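Side-chain contacts in beta-1,3-glucanosyltransferase (Rhizomucor miehei CAU432, PDB 4WTP), which belongs to glycosyl hydrolase family 17, a family of carbohydrate-active enzymes, and folds as a single (beta/alpha)8 barrel: residues Asn111-Ile116 against Lys153-Pro158; Asn147-Val152 against Lys178-Leu183; Asn78-Ala83 against Ile94-Trp99; Phe59-Pro64 against Gly280-Asp285. One frame throughout, in Å; residues are numbered along the deposited sequence.

Contact 1 (Asn111-Ile116 against Lys153-Pro158); sequences NALKNI and KELVAP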
loop_
_atom_site.group_PDB
_atom_site.type_symbol
_atom_site.label_atom_id
_atom_site.label_comp_id
_atom_site.label_asym_id
_atom_site.label_seq_id
_atom_site.Cartn_x
_atom_site.Cartn_y
_atom_site.Cartn_z
ATOM N N ASN A 111 -16.203 -7.015 -11.334
ATOM C CA ASN A 111 -16.692 -8.397 -11.300
ATOM C C ASN A 111 -15.905 -9.260 -10.326
ATOM O O ASN A 111 -16.476 -10.119 -9.622
ATOM C CB ASN A 111 -16.655 -9.018 -12.706
ATOM C CG ASN A 111 -17.613 -8.343 -13.665
ATOM O OD1 ASN A 111 -18.696 -7.899 -13.273
ATOM N ND2 ASN A 111 -17.223 -8.269 -14.939
ATOM N N ALA A 112 -14.592 -9.074 -10.274
ATOM C CA ALA A 112 -13.761 -9.813 -9.318
ATOM C C ALA A 112 -14.197 -9.495 -7.890
ATOM O O ALA A 112 -14.238 -10.399 -7.033
ATOM C CB ALA A 112 -12.291 -9.457 -9.483
ATOM N N LEU A 113 -14.546 -8.232 -7.647
ATOM C CA LEU A 113 -14.999 -7.802 -6.343
ATOM C C LEU A 113 -16.323 -8.512 -6.036
ATOM O O LEU A 113 -16.522 -9.018 -4.924
ATOM C CB LEU A 113 -15.193 -6.295 -6.339
ATOM C CG LEU A 113 -15.762 -5.745 -5.024
ATOM C CD1 LEU A 113 -14.926 -6.094 -3.796
ATOM C CD2 LEU A 113 -15.935 -4.239 -5.098
ATOM N N LYS A 114 -17.259 -8.498 -6.990
ATOM C CA LYS A 114 -18.543 -9.187 -6.805
ATOM C C LYS A 114 -18.312 -10.654 -6.462
ATOM O O LYS A 114 -19.003 -11.188 -5.598
ATOM C CB LYS A 114 -19.433 -9.023 -8.051
ATOM C CG LYS A 114 -20.025 -7.627 -8.172
ATOM C CD LYS A 114 -20.752 -7.399 -9.488
ATOM C CE LYS A 114 -21.307 -5.984 -9.553
ATOM N NZ LYS A 114 -21.810 -5.668 -10.919
ATOM N N ASN A 115 -17.374 -11.294 -7.131
ATOM C CA ASN A 115 -17.033 -12.689 -6.825
ATOM C C ASN A 115 -16.513 -12.894 -5.424
ATOM O O ASN A 115 -16.923 -13.824 -4.724
ATOM C CB ASN A 115 -15.995 -13.236 -7.804
ATOM C CG ASN A 115 -16.559 -13.498 -9.189
ATOM O OD1 ASN A 115 -17.770 -13.618 -9.378
ATOM N ND2 ASN A 115 -15.672 -13.557 -10.180
ATOM N N ILE A 116 -15.615 -12.011 -4.992
ATOM C CA ILE A 116 -15.111 -12.071 -3.637
ATOM C C ILE A 116 -16.272 -11.907 -2.657
ATOM O O ILE A 116 -16.347 -12.643 -1.637
ATOM C CB ILE A 116 -14.018 -11.002 -3.416
ATOM C CG1 ILE A 116 -12.723 -11.486 -4.068
ATOM C CG2 ILE A 116 -13.803 -10.741 -1.932
ATOM C CD1 ILE A 116 -11.824 -10.368 -4.502
ATOM N N LYS A 153 -18.560 1.557 -3.936
ATOM C CA LYS A 153 -19.067 1.802 -2.594
ATOM C C LYS A 153 -20.436 1.151 -2.365
ATOM O O LYS A 153 -20.684 0.574 -1.306
ATOM C CB LYS A 153 -19.102 3.305 -2.252
ATOM C CG LYS A 153 -19.547 3.544 -0.820
ATOM C CD LYS A 153 -19.213 4.927 -0.285
ATOM C CE LYS A 153 -19.751 5.052 1.131
ATOM N NZ LYS A 153 -19.713 6.451 1.637
ATOM N N GLU A 154 -21.300 1.213 -3.371
ATOM C CA GLU A 154 -22.632 0.609 -3.264
ATOM C C GLU A 154 -22.559 -0.901 -3.080
ATOM O O GLU A 154 -23.440 -1.495 -2.466
ATOM C CB GLU A 154 -23.471 0.984 -4.480
ATOM C CG GLU A 154 -23.849 2.460 -4.527
ATOM C CD GLU A 154 -24.379 2.898 -5.879
ATOM O OE1 GLU A 154 -24.481 2.051 -6.795
ATOM O OE2 GLU A 154 -24.712 4.096 -6.031
ATOM N N LEU A 155 -21.498 -1.515 -3.591
ATOM C CA LEU A 155 -21.253 -2.932 -3.437
ATOM C C LEU A 155 -20.749 -3.344 -2.067
ATOM O O LEU A 155 -21.118 -4.399 -1.545
ATOM C CB LEU A 155 -20.272 -3.452 -4.507
ATOM C CG LEU A 155 -20.733 -3.456 -5.966
ATOM C CD1 LEU A 155 -19.579 -3.825 -6.879
ATOM C CD2 LEU A 155 -21.943 -4.356 -6.196
ATOM N N VAL A 156 -19.884 -2.519 -1.488
ATOM C CA VAL A 156 -19.210 -2.913 -0.260
ATOM C C VAL A 156 -19.716 -2.258 1.019
ATOM O O VAL A 156 -19.495 -2.790 2.111
ATOM C CB VAL A 156 -17.681 -2.713 -0.330
ATOM C CG1 VAL A 156 -17.098 -3.570 -1.435
ATOM C CG2 VAL A 156 -17.328 -1.238 -0.494
ATOM N N ALA A 157 -20.389 -1.123 0.876
ATOM C CA ALA A 157 -20.963 -0.435 2.042
ATOM C C ALA A 157 -21.840 -1.371 2.884
ATOM O O ALA A 157 -21.794 -1.293 4.110
ATOM C CB ALA A 157 -21.718 0.839 1.635
ATOM N N PRO A 158 -22.647 -2.250 2.244
ATOM C CA PRO A 158 -23.464 -3.150 3.055
ATOM C C PRO A 158 -22.668 -4.139 3.895
ATOM O O PRO A 158 -23.225 -4.723 4.814
ATOM C CB PRO A 158 -24.309 -3.894 2.015
ATOM C CG PRO A 158 -24.383 -2.963 0.859
ATOM C CD PRO A 158 -23.040 -2.316 0.824
#
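L113 and K114 meet L155 and V156 where two neighbouring outer helices of a (beta/alpha)8 barrel, 104-119 and 142-156, lie beside each other. The seam shows how one pair of helices can combine a buried inner half with a solvent-facing outer half whose touches are just as close. The inner half belongs to L113 and V156, both buried. With CG of L113 set anti to its own backbone N (chi1 176°), the side chain reaches straight over to the other helix and meets V156 at about a right angle. Both of its methyls come up to the same branch: CD2 of L113 lies 3.9 Å from CG1 of V156, and CD1 of L113 stands only slightly farther from it. CD2 also touches CD1 of L155 at 4.1 Å, so this one methyl fills the dip between two successive residues of helix 142-156. V156 also rests on V163 of strand 163-167 and on L117 of helix 104-119, while L113 touches L74 in a loop.

The outer half faces solvent, yet its atoms come no less near. K114 is exposed, and its extended chain crosses L155 at about a right angle, touching with its methylenes CG and CE. L155 is partly exposed and also touches M110 and L117, so that it closes the outer edge of the seam. No hydrogen bond spans the two segments, and the joint is wholly apolar. Its outermost touch is a symmetrical one: CE of K114 sits 3.8 Å from CD1 and 3.8 Å from CD2 of L155.

Contact 2 (Asn147-Val152 against Lys178-Leu183); sequences NYIKQV and KELDFL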
loop_
_atom_site.group_PDB
_atom_site.type_symbol
_atom_site.label_atom_id
_atom_site.label_comp_id
_atom_site.label_asym_id
_atom_site.label_seq_id
_atom_site.Cartn_x
_atom_site.Cartn_y
_atom_site.Cartn_z
ATOM N N ASN A 147 -17.357 8.350 -10.449
ATOM C CA ASN A 147 -18.513 7.494 -10.719
ATOM C C ASN A 147 -18.242 6.013 -10.423
ATOM O O ASN A 147 -19.108 5.305 -9.876
ATOM C CB ASN A 147 -18.940 7.683 -12.165
ATOM C CG ASN A 147 -19.516 9.069 -12.415
ATOM O OD1 ASN A 147 -19.832 9.809 -11.472
ATOM N ND2 ASN A 147 -19.630 9.437 -13.681
ATOM N N TYR A 148 -17.049 5.536 -10.780
ATOM C CA TYR A 148 -16.701 4.152 -10.552
ATOM C C TYR A 148 -16.613 3.888 -9.035
ATOM O O TYR A 148 -17.122 2.862 -8.539
ATOM C CB TYR A 148 -15.364 3.861 -11.225
ATOM C CG TYR A 148 -14.910 2.432 -11.138
ATOM C CD1 TYR A 148 -15.507 1.450 -11.908
ATOM C CD2 TYR A 148 -13.876 2.060 -10.289
ATOM C CE1 TYR A 148 -15.066 0.132 -11.862
ATOM C CE2 TYR A 148 -13.450 0.747 -10.213
ATOM C CZ TYR A 148 -14.036 -0.208 -11.013
ATOM O OH TYR A 148 -13.584 -1.492 -10.933
ATOM N N ILE A 149 -15.995 4.814 -8.302
ATOM C CA ILE A 149 -15.918 4.691 -6.847
ATOM C C ILE A 149 -17.305 4.608 -6.230
ATOM O O ILE A 149 -17.562 3.783 -5.338
ATOM C CB ILE A 149 -15.096 5.849 -6.216
ATOM C CG1 ILE A 149 -13.650 5.774 -6.703
ATOM C CG2 ILE A 149 -15.225 5.825 -4.688
ATOM C CD1 ILE A 149 -12.847 7.049 -6.500
ATOM N N LYS A 150 -18.200 5.477 -6.690
ATOM C CA LYS A 150 -19.575 5.474 -6.200
ATOM C C LYS A 150 -20.207 4.076 -6.382
ATOM O O LYS A 150 -20.863 3.549 -5.467
ATOM C CB LYS A 150 -20.379 6.549 -6.948
ATOM C CG LYS A 150 -21.854 6.657 -6.585
ATOM C CD LYS A 150 -22.433 7.978 -7.084
ATOM C CE LYS A 150 -21.725 8.516 -8.330
ATOM N NZ LYS A 150 -22.308 8.045 -9.617
ATOM N N GLN A 151 -20.024 3.485 -7.567
ATOM C CA GLN A 151 -20.537 2.135 -7.867
ATOM C C GLN A 151 -19.901 1.056 -6.985
ATOM O O GLN A 151 -20.574 0.155 -6.495
ATOM C CB GLN A 151 -20.346 1.806 -9.348
ATOM C CG GLN A 151 -21.226 2.652 -10.259
ATOM C CD GLN A 151 -20.719 2.740 -11.690
ATOM O OE1 GLN A 151 -19.659 2.205 -12.034
ATOM N NE2 GLN A 151 -21.482 3.422 -12.540
ATOM N N VAL A 152 -18.595 1.145 -6.741
ATOM C CA VAL A 152 -17.921 0.210 -5.859
ATOM C C VAL A 152 -18.415 0.322 -4.411
ATOM O O VAL A 152 -18.672 -0.699 -3.738
ATOM C CB VAL A 152 -16.385 0.362 -5.952
ATOM C CG1 VAL A 152 -15.704 -0.476 -4.892
ATOM C CG2 VAL A 152 -15.910 -0.021 -7.352
ATOM N N LYS A 178 -15.039 13.659 -2.882
ATOM C CA LYS A 178 -16.443 13.594 -2.429
ATOM C C LYS A 178 -17.008 12.166 -2.319
ATOM O O LYS A 178 -17.884 11.908 -1.487
ATOM C CB LYS A 178 -17.323 14.431 -3.367
ATOM C CG LYS A 178 -17.164 15.923 -3.180
ATOM C CD LYS A 178 -18.156 16.732 -4.006
ATOM C CE LYS A 178 -18.035 18.207 -3.667
ATOM N NZ LYS A 178 -17.848 18.410 -2.203
ATOM N N GLU A 179 -16.514 11.245 -3.150
ATOM C CA GLU A 179 -17.051 9.893 -3.162
ATOM C C GLU A 179 -16.353 8.964 -2.168
ATOM O O GLU A 179 -16.833 7.858 -1.951
ATOM C CB GLU A 179 -16.998 9.298 -4.573
ATOM C CG GLU A 179 -17.775 10.088 -5.630
ATOM C CD GLU A 179 -19.218 10.389 -5.225
ATOM O OE1 GLU A 179 -19.867 9.506 -4.631
ATOM O OE2 GLU A 179 -19.714 11.510 -5.492
ATOM N N LEU A 180 -15.214 9.403 -1.612
ATOM C CA LEU A 180 -14.376 8.540 -0.796
ATOM C C LEU A 180 -14.844 8.511 0.645
ATOM O O LEU A 180 -15.440 9.476 1.153
ATOM C CB LEU A 180 -12.945 9.082 -0.807
ATOM C CG LEU A 180 -12.248 9.236 -2.138
ATOM C CD1 LEU A 180 -10.811 9.717 -1.922
ATOM C CD2 LEU A 180 -12.239 7.906 -2.887
ATOM N N ASP A 181 -14.517 7.434 1.346
ATOM C CA ASP A 181 -14.580 7.445 2.798
ATOM C C ASP A 181 -13.282 7.997 3.412
ATOM O O ASP A 181 -13.325 8.719 4.407
ATOM C CB ASP A 181 -14.871 6.044 3.331
ATOM C CG ASP A 181 -16.243 5.540 2.931
ATOM O OD1 ASP A 181 -17.215 6.293 3.126
ATOM O OD2 ASP A 181 -16.348 4.423 2.412
ATOM N N PHE A 182 -12.145 7.657 2.808
ATOM C CA PHE A 182 -10.861 8.206 3.225
ATOM C C PHE A 182 -9.907 8.251 2.037
ATOM O O PHE A 182 -10.135 7.621 1.002
ATOM C CB PHE A 182 -10.245 7.440 4.417
ATOM C CG PHE A 182 -9.980 5.979 4.151
ATOM C CD1 PHE A 182 -11.008 5.040 4.146
ATOM C CD2 PHE A 182 -8.686 5.541 3.873
ATOM C CE1 PHE A 182 -10.744 3.694 3.893
ATOM C CE2 PHE A 182 -8.413 4.198 3.657
ATOM C CZ PHE A 182 -9.445 3.274 3.645
ATOM N N LEU A 183 -8.812 8.994 2.195
ATOM C CA LEU A 183 -7.812 9.151 1.146
ATOM C C LEU A 183 -6.576 8.368 1.525
ATOM O O LEU A 183 -6.259 8.250 2.715
ATOM C CB LEU A 183 -7.428 10.619 1.024
ATOM C CG LEU A 183 -8.443 11.652 0.525
ATOM C CD1 LEU A 183 -9.560 11.880 1.524
ATOM C CD2 LEU A 183 -7.758 12.952 0.177
#
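The torsions of I149 and E179 decide which of their groups face each other. In I149 a chi1 of -64° swings CG1 opposite the carbonyl carbon and leaves CG2 opposite the backbone N, so two separate branches point across the gap. In E179 a bend at chi2 (-52°) lays the carboxylate alongside the K150 chain. The backbones come close here, with CA of K150 and CA of E179 5.9 Å apart.

The two branches of I149 divide the contact unevenly. CG2 rests mainly on E179 itself, 3.8 Å from O of E179 and 3.9 Å from CB of E179, and also reaches CD2 of L180. The longer arm carries CD1 of I149 to 3.8 Å from CD2 of L180, the two side chains meeting at a slant. I149 also touches V130 and V163, and L180 touches T165, so the pair belongs to the layer between helix and barrel wall.

Beside this apolar patch, K150 and E179 run side by side in the same direction. OE1 of E179 lies along the methylenes of the lysine, 3.8 Å from CB of K150 and 3.9 Å from CD of K150. The lysine then bends away, and NZ of K150 stays 5.7 Å from OE1 of E179: the opposite charges may attract, but they form no salt bridge. Helix 142-156, which follows strand 125-132 and precedes strand 163-167, thus packs on the loop leading into strand 182-186, the sixth strand of the (beta/alpha)8 barrel.

Contact 3 (Asn78-Ala83 against Ile94-Trp99); sequences NQASLA and IYLGMW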
loop_
_atom_site.group_PDB
_atom_site.type_symbol
_atom_site.label_atom_id
_atom_site.label_comp_id
_atom_site.label_asym_id
_atom_site.label_seq_id
_atom_site.Cartn_x
_atom_site.Cartn_y
_atom_site.Cartn_z
ATOM N N ASN A 78 -5.436 -14.557 -8.443
ATOM C CA ASN A 78 -6.486 -14.811 -7.422
ATOM C C ASN A 78 -6.016 -14.407 -6.014
ATOM O O ASN A 78 -6.342 -15.052 -5.018
ATOM C CB ASN A 78 -6.912 -16.289 -7.446
ATOM C CG ASN A 78 -8.248 -16.526 -6.763
ATOM O OD1 ASN A 78 -9.120 -15.668 -6.790
ATOM N ND2 ASN A 78 -8.418 -17.701 -6.169
ATOM N N GLN A 79 -5.218 -13.332 -5.955
ATOM C CA GLN A 79 -4.475 -12.989 -4.752
ATOM C C GLN A 79 -5.359 -12.503 -3.601
ATOM O O GLN A 79 -5.028 -12.745 -2.450
ATOM C CB GLN A 79 -3.370 -11.964 -5.056
ATOM C CG GLN A 79 -3.889 -10.558 -5.346
ATOM C CD GLN A 79 -2.791 -9.620 -5.836
ATOM O OE1 GLN A 79 -2.354 -8.733 -5.098
ATOM N NE2 GLN A 79 -2.345 -9.803 -7.079
ATOM N N ALA A 80 -6.470 -11.844 -3.939
ATOM C CA ALA A 80 -7.369 -11.377 -2.871
ATOM C C ALA A 80 -8.006 -12.544 -2.090
ATOM O O ALA A 80 -8.001 -12.554 -0.864
ATOM C CB ALA A 80 -8.412 -10.422 -3.408
ATOM N N SER A 81 -8.545 -13.530 -2.811
ATOM C CA SER A 81 -9.127 -14.726 -2.157
ATOM C C SER A 81 -8.091 -15.514 -1.340
ATOM O O SER A 81 -8.328 -15.878 -0.170
ATOM C CB SER A 81 -9.769 -15.650 -3.200
ATOM O OG SER A 81 -10.290 -16.841 -2.608
ATOM N N LEU A 82 -6.898 -15.686 -1.917
ATOM C CA LEU A 82 -5.803 -16.348 -1.187
ATOM C C LEU A 82 -5.362 -15.586 0.067
ATOM O O LEU A 82 -5.217 -16.169 1.152
ATOM C CB LEU A 82 -4.596 -16.576 -2.096
ATOM C CG LEU A 82 -4.441 -17.965 -2.722
ATOM C CD1 LEU A 82 -5.725 -18.422 -3.397
ATOM C CD2 LEU A 82 -3.263 -17.993 -3.680
ATOM N N ALA A 83 -5.205 -14.261 -0.075
ATOM C CA ALA A 83 -4.761 -13.440 1.057
ATOM C C ALA A 83 -5.805 -13.332 2.181
ATOM O O ALA A 83 -5.470 -13.293 3.362
ATOM C CB ALA A 83 -4.348 -12.069 0.559
ATOM N N ILE A 94 -6.546 -7.007 6.604
ATOM C CA ILE A 94 -6.129 -6.764 5.219
ATOM C C ILE A 94 -6.776 -5.527 4.611
ATOM O O ILE A 94 -7.958 -5.258 4.841
ATOM C CB ILE A 94 -6.379 -8.018 4.327
ATOM C CG1 ILE A 94 -5.700 -7.884 2.974
ATOM C CG2 ILE A 94 -7.860 -8.373 4.205
ATOM C CD1 ILE A 94 -5.585 -9.209 2.215
ATOM N N TYR A 95 -6.031 -4.790 3.783
ATOM C CA TYR A 95 -6.613 -3.812 2.850
ATOM C C TYR A 95 -6.571 -4.476 1.490
ATOM O O TYR A 95 -5.514 -4.963 1.050
ATOM C CB TYR A 95 -5.769 -2.531 2.766
ATOM C CG TYR A 95 -6.060 -1.511 3.840
ATOM C CD1 TYR A 95 -5.668 -1.711 5.168
ATOM C CD2 TYR A 95 -6.699 -0.316 3.510
ATOM C CE1 TYR A 95 -5.933 -0.743 6.149
ATOM C CE2 TYR A 95 -6.957 0.642 4.456
ATOM C CZ TYR A 95 -6.611 0.409 5.767
ATOM O OH TYR A 95 -6.845 1.384 6.709
ATOM N N LEU A 96 -7.715 -4.519 0.812
ATOM C CA LEU A 96 -7.770 -5.059 -0.545
ATOM C C LEU A 96 -7.692 -3.946 -1.575
ATOM O O LEU A 96 -8.521 -3.037 -1.616
ATOM C CB LEU A 96 -9.093 -5.805 -0.740
ATOM C CG LEU A 96 -9.345 -7.070 0.068
ATOM C CD1 LEU A 96 -10.713 -7.683 -0.247
ATOM C CD2 LEU A 96 -8.258 -8.086 -0.226
ATOM N N GLY A 97 -6.681 -4.016 -2.445
ATOM C CA GLY A 97 -6.541 -3.058 -3.533
ATOM C C GLY A 97 -7.171 -3.619 -4.793
ATOM O O GLY A 97 -7.078 -4.841 -5.054
ATOM N N MET A 98 -7.799 -2.724 -5.550
ATOM C CA MET A 98 -8.259 -2.988 -6.907
ATOM C C MET A 98 -7.259 -2.363 -7.850
ATOM O O MET A 98 -6.839 -1.213 -7.649
ATOM C CB MET A 98 -9.628 -2.344 -7.157
ATOM C CG MET A 98 -10.725 -2.782 -6.185
ATOM S SD MET A 98 -12.354 -2.004 -6.450
ATOM C CE MET A 98 -12.918 -2.901 -7.928
ATOM N N TRP A 99 -6.857 -3.110 -8.875
ATOM C CA TRP A 99 -5.893 -2.599 -9.839
ATOM C C TRP A 99 -6.554 -2.187 -11.119
ATOM O O TRP A 99 -6.867 -3.035 -11.967
ATOM C CB TRP A 99 -4.753 -3.589 -10.110
ATOM C CG TRP A 99 -3.692 -2.876 -10.877
ATOM C CD1 TRP A 99 -3.495 -2.872 -12.243
ATOM C CD2 TRP A 99 -2.760 -1.916 -10.340
ATOM N NE1 TRP A 99 -2.471 -2.022 -12.578
ATOM C CE2 TRP A 99 -1.993 -1.412 -11.471
ATOM C CE3 TRP A 99 -2.482 -1.452 -9.068
ATOM C CZ2 TRP A 99 -0.983 -0.483 -11.306
ATOM C CZ3 TRP A 99 -1.463 -0.523 -8.909
ATOM C CH2 TRP A 99 -0.722 -0.062 -9.999
#
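No flat group takes part where A80 and A83 meet L96 and I94; the rings of strand 93-98 belong to other neighbourhoods. Y95 touches R68, R70 and D126, and its OH is hydrogen-bonded to Y38 and K220; W99, just past the strand, touches A73 and R137 and bonds through NE1 to D101.

The contact itself is made of four buried aliphatic groups. CB of A83 and CD1 of I94 lie just 3.5 Å apart, a snug fit. The isoleucine reaches so far because CG1 is turned anti to the backbone N (chi1 -168°), sending the long branch toward the helix. One turn earlier, CB of A80 meets CD2 of L96 at 4.0 Å, a more relaxed spacing. With the short methyls of two alanines meeting the strand, the helix lies close to it, consistent with the 6.7 Å between CA of A80 and CA of L96. Both strand residues also touch V125 of the next strand, L96 reaches T71 of the previous one, and A83 touches M55 of helix 52-62. The arrangement is that of a beta-alpha-beta crossover, in which helix 79-90 connects parallel strands 68-71 and 93-98 of the barrel and lies against the second.

Contact 4 (Phe59-Pro64 against Gly280-Asp285); sequences FNVLKP and GVLGSD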
loop_
_atom_site.group_PDB
_atom_site.type_symbol
_atom_site.label_atom_id
_atom_site.label_comp_id
_atom_site.label_asym_id
_atom_site.label_seq_id
_atom_site.Cartn_x
_atom_site.Cartn_y
_atom_site.Cartn_z
ATOM N N PHE A 59 3.297 -14.424 5.611
ATOM C CA PHE A 59 2.620 -13.636 6.626
ATOM C C PHE A 59 3.101 -13.920 8.027
ATOM O O PHE A 59 3.167 -13.011 8.850
ATOM C CB PHE A 59 1.115 -13.776 6.507
ATOM C CG PHE A 59 0.556 -13.246 5.240
ATOM C CD1 PHE A 59 1.357 -12.549 4.331
ATOM C CD2 PHE A 59 -0.792 -13.450 4.929
ATOM C CE1 PHE A 59 0.835 -12.071 3.147
ATOM C CE2 PHE A 59 -1.323 -12.964 3.739
ATOM C CZ PHE A 59 -0.517 -12.274 2.843
ATOM N N ASN A 60 3.455 -15.188 8.308
ATOM C CA ASN A 60 4.056 -15.499 9.592
ATOM C C ASN A 60 5.388 -14.819 9.782
ATOM O O ASN A 60 5.743 -14.440 10.893
ATOM C CB ASN A 60 4.166 -17.034 9.804
ATOM C CG ASN A 60 2.924 -17.625 10.440
ATOM O OD1 ASN A 60 2.223 -16.944 11.189
ATOM N ND2 ASN A 60 2.630 -18.876 10.117
ATOM N N VAL A 61 6.142 -14.666 8.683
ATOM C CA VAL A 61 7.404 -13.920 8.758
ATOM C C VAL A 61 7.159 -12.461 9.172
ATOM O O VAL A 61 7.953 -11.866 9.885
ATOM C CB VAL A 61 8.234 -14.034 7.453
ATOM C CG1 VAL A 61 9.317 -12.963 7.376
ATOM C CG2 VAL A 61 8.811 -15.449 7.315
ATOM N N LEU A 62 6.022 -11.924 8.711
ATOM C CA LEU A 62 5.638 -10.530 9.006
ATOM C C LEU A 62 4.924 -10.352 10.349
ATOM O O LEU A 62 4.966 -9.274 10.959
ATOM C CB LEU A 62 4.731 -9.967 7.905
ATOM C CG LEU A 62 5.343 -9.932 6.516
ATOM C CD1 LEU A 62 4.312 -9.415 5.519
ATOM C CD2 LEU A 62 6.607 -9.073 6.433
ATOM N N LYS A 63 4.325 -11.440 10.853
ATOM C CA LYS A 63 3.480 -11.397 12.039
ATOM C C LYS A 63 4.129 -10.818 13.303
ATOM O O LYS A 63 3.442 -10.165 14.082
ATOM C CB LYS A 63 2.889 -12.794 12.269
ATOM C CG LYS A 63 1.739 -12.829 13.242
ATOM C CD LYS A 63 0.957 -14.131 13.103
ATOM C CE LYS A 63 0.020 -14.303 14.275
ATOM N NZ LYS A 63 -0.778 -15.519 14.027
ATOM N N PRO A 64 5.457 -11.039 13.526
ATOM C CA PRO A 64 6.073 -10.371 14.669
ATOM C C PRO A 64 6.181 -8.860 14.564
ATOM O O PRO A 64 6.476 -8.229 15.567
ATOM C CB PRO A 64 7.490 -10.985 14.729
ATOM C CG PRO A 64 7.348 -12.289 14.008
ATOM C CD PRO A 64 6.368 -12.027 12.902
ATOM N N GLY A 280 12.207 -4.010 -0.015
ATOM C CA GLY A 280 11.695 -4.804 1.084
ATOM C C GLY A 280 12.260 -4.386 2.419
ATOM O O GLY A 280 13.405 -3.923 2.526
ATOM N N VAL A 281 11.448 -4.595 3.452
ATOM C CA VAL A 281 11.923 -4.591 4.842
ATOM C C VAL A 281 12.751 -5.861 5.090
ATOM O O VAL A 281 13.739 -5.824 5.812
ATOM C CB VAL A 281 10.739 -4.496 5.827
ATOM C CG1 VAL A 281 11.221 -4.643 7.256
ATOM C CG2 VAL A 281 10.000 -3.160 5.650
ATOM N N LEU A 282 12.283 -6.948 4.478
ATOM C CA LEU A 282 12.981 -8.240 4.511
ATOM C C LEU A 282 13.446 -8.615 3.103
ATOM O O LEU A 282 13.022 -8.025 2.097
ATOM C CB LEU A 282 12.089 -9.330 5.125
ATOM C CG LEU A 282 11.800 -9.120 6.621
ATOM C CD1 LEU A 282 10.393 -8.606 6.865
ATOM C CD2 LEU A 282 12.106 -10.331 7.457
ATOM N N GLY A 283 14.331 -9.605 3.043
ATOM C CA GLY A 283 14.900 -10.028 1.770
ATOM C C GLY A 283 13.930 -10.814 0.889
ATOM O O GLY A 283 12.873 -11.248 1.332
ATOM N N SER A 284 14.289 -11.002 -0.385
ATOM C CA SER A 284 13.451 -11.768 -1.318
ATOM C C SER A 284 13.283 -13.219 -0.884
ATOM O O SER A 284 12.284 -13.844 -1.227
ATOM C CB SER A 284 14.033 -11.750 -2.725
ATOM O OG SER A 284 15.289 -12.403 -2.770
ATOM N N ASP A 285 14.240 -13.757 -0.119
ATOM C CA ASP A 285 14.125 -15.129 0.361
ATOM C C ASP A 285 13.515 -15.192 1.765
ATOM O O ASP A 285 13.595 -16.219 2.448
ATOM C CB ASP A 285 15.474 -15.889 0.228
ATOM C CG ASP A 285 16.511 -15.482 1.263
ATOM O OD1 ASP A 285 16.292 -14.644 2.160
ATOM O OD2 ASP A 285 17.634 -16.051 1.204
#
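The last part of helix 52-62 stands beside an irregular segment that follows strand 262-263, with the nearest CA atoms, those of L62 and L282, 8.9 Å apart. Across so wide a spacing the backbones cannot meet, and there are no hydrogen bonds between the segments; side chains alone bridge the gap. L282 does so from the loop, and its extended backbone (phi -115°, psi 166°) is held by hydrogen bonds to A266 and D268.

Its forked end is shared between two consecutive residues of the helix. CD2 of L282 lies 3.8 Å from CG1 of V61, and CD1 of L282 lies 3.8 Å from CD2 of L62, so each methyl has a partner of its own. In both pairs the side chains overlap lengthwise while pointing in opposite directions, as interleaved fingers do. A chi2 of 104° in L282, off a staggered value, sets CD1 toward L62 and CD2 toward V61.

The two halves differ in their surroundings. L62 is buried and goes on to touch V69 of strand 68-71 and A266, whereas V61 is partly exposed and marks the outer limit of the contact. T288 also touches L282, and G280, two residues earlier, is hydrogen-bonded at its N to D268 and at its O to K289. The contact thus joins the helix after the first strand to the chain after the eighth, at the closing seam of a (beta/alpha)8 barrel, where the final element here is a loop.

How the contacts relate
Contacts 1, 2 and 3 all touch one another. Contacts 1 and 2 share helix 142-156, their centres about 13 Å apart; a salt bridge joins them, NZ of K153 to OD1 of D181 at 2.9 Å, while CD2 of L113 packs 3.8 Å from CG1 of V152. Contact 3 meets contact 1 through CD1 of I116, 3.6 Å from CB of A80, and contact 2 inside the barrel, where CZ of F182 lies 3.7 Å from CE2 of Y95. Contact 4 joins them only through contact 3, with CE2 of F59 4.2 Å from O of A83; its centre is about 30 Å from that of contact 1 and 32 Å from that of contact 2. Its segments enclose the other three along the sequence.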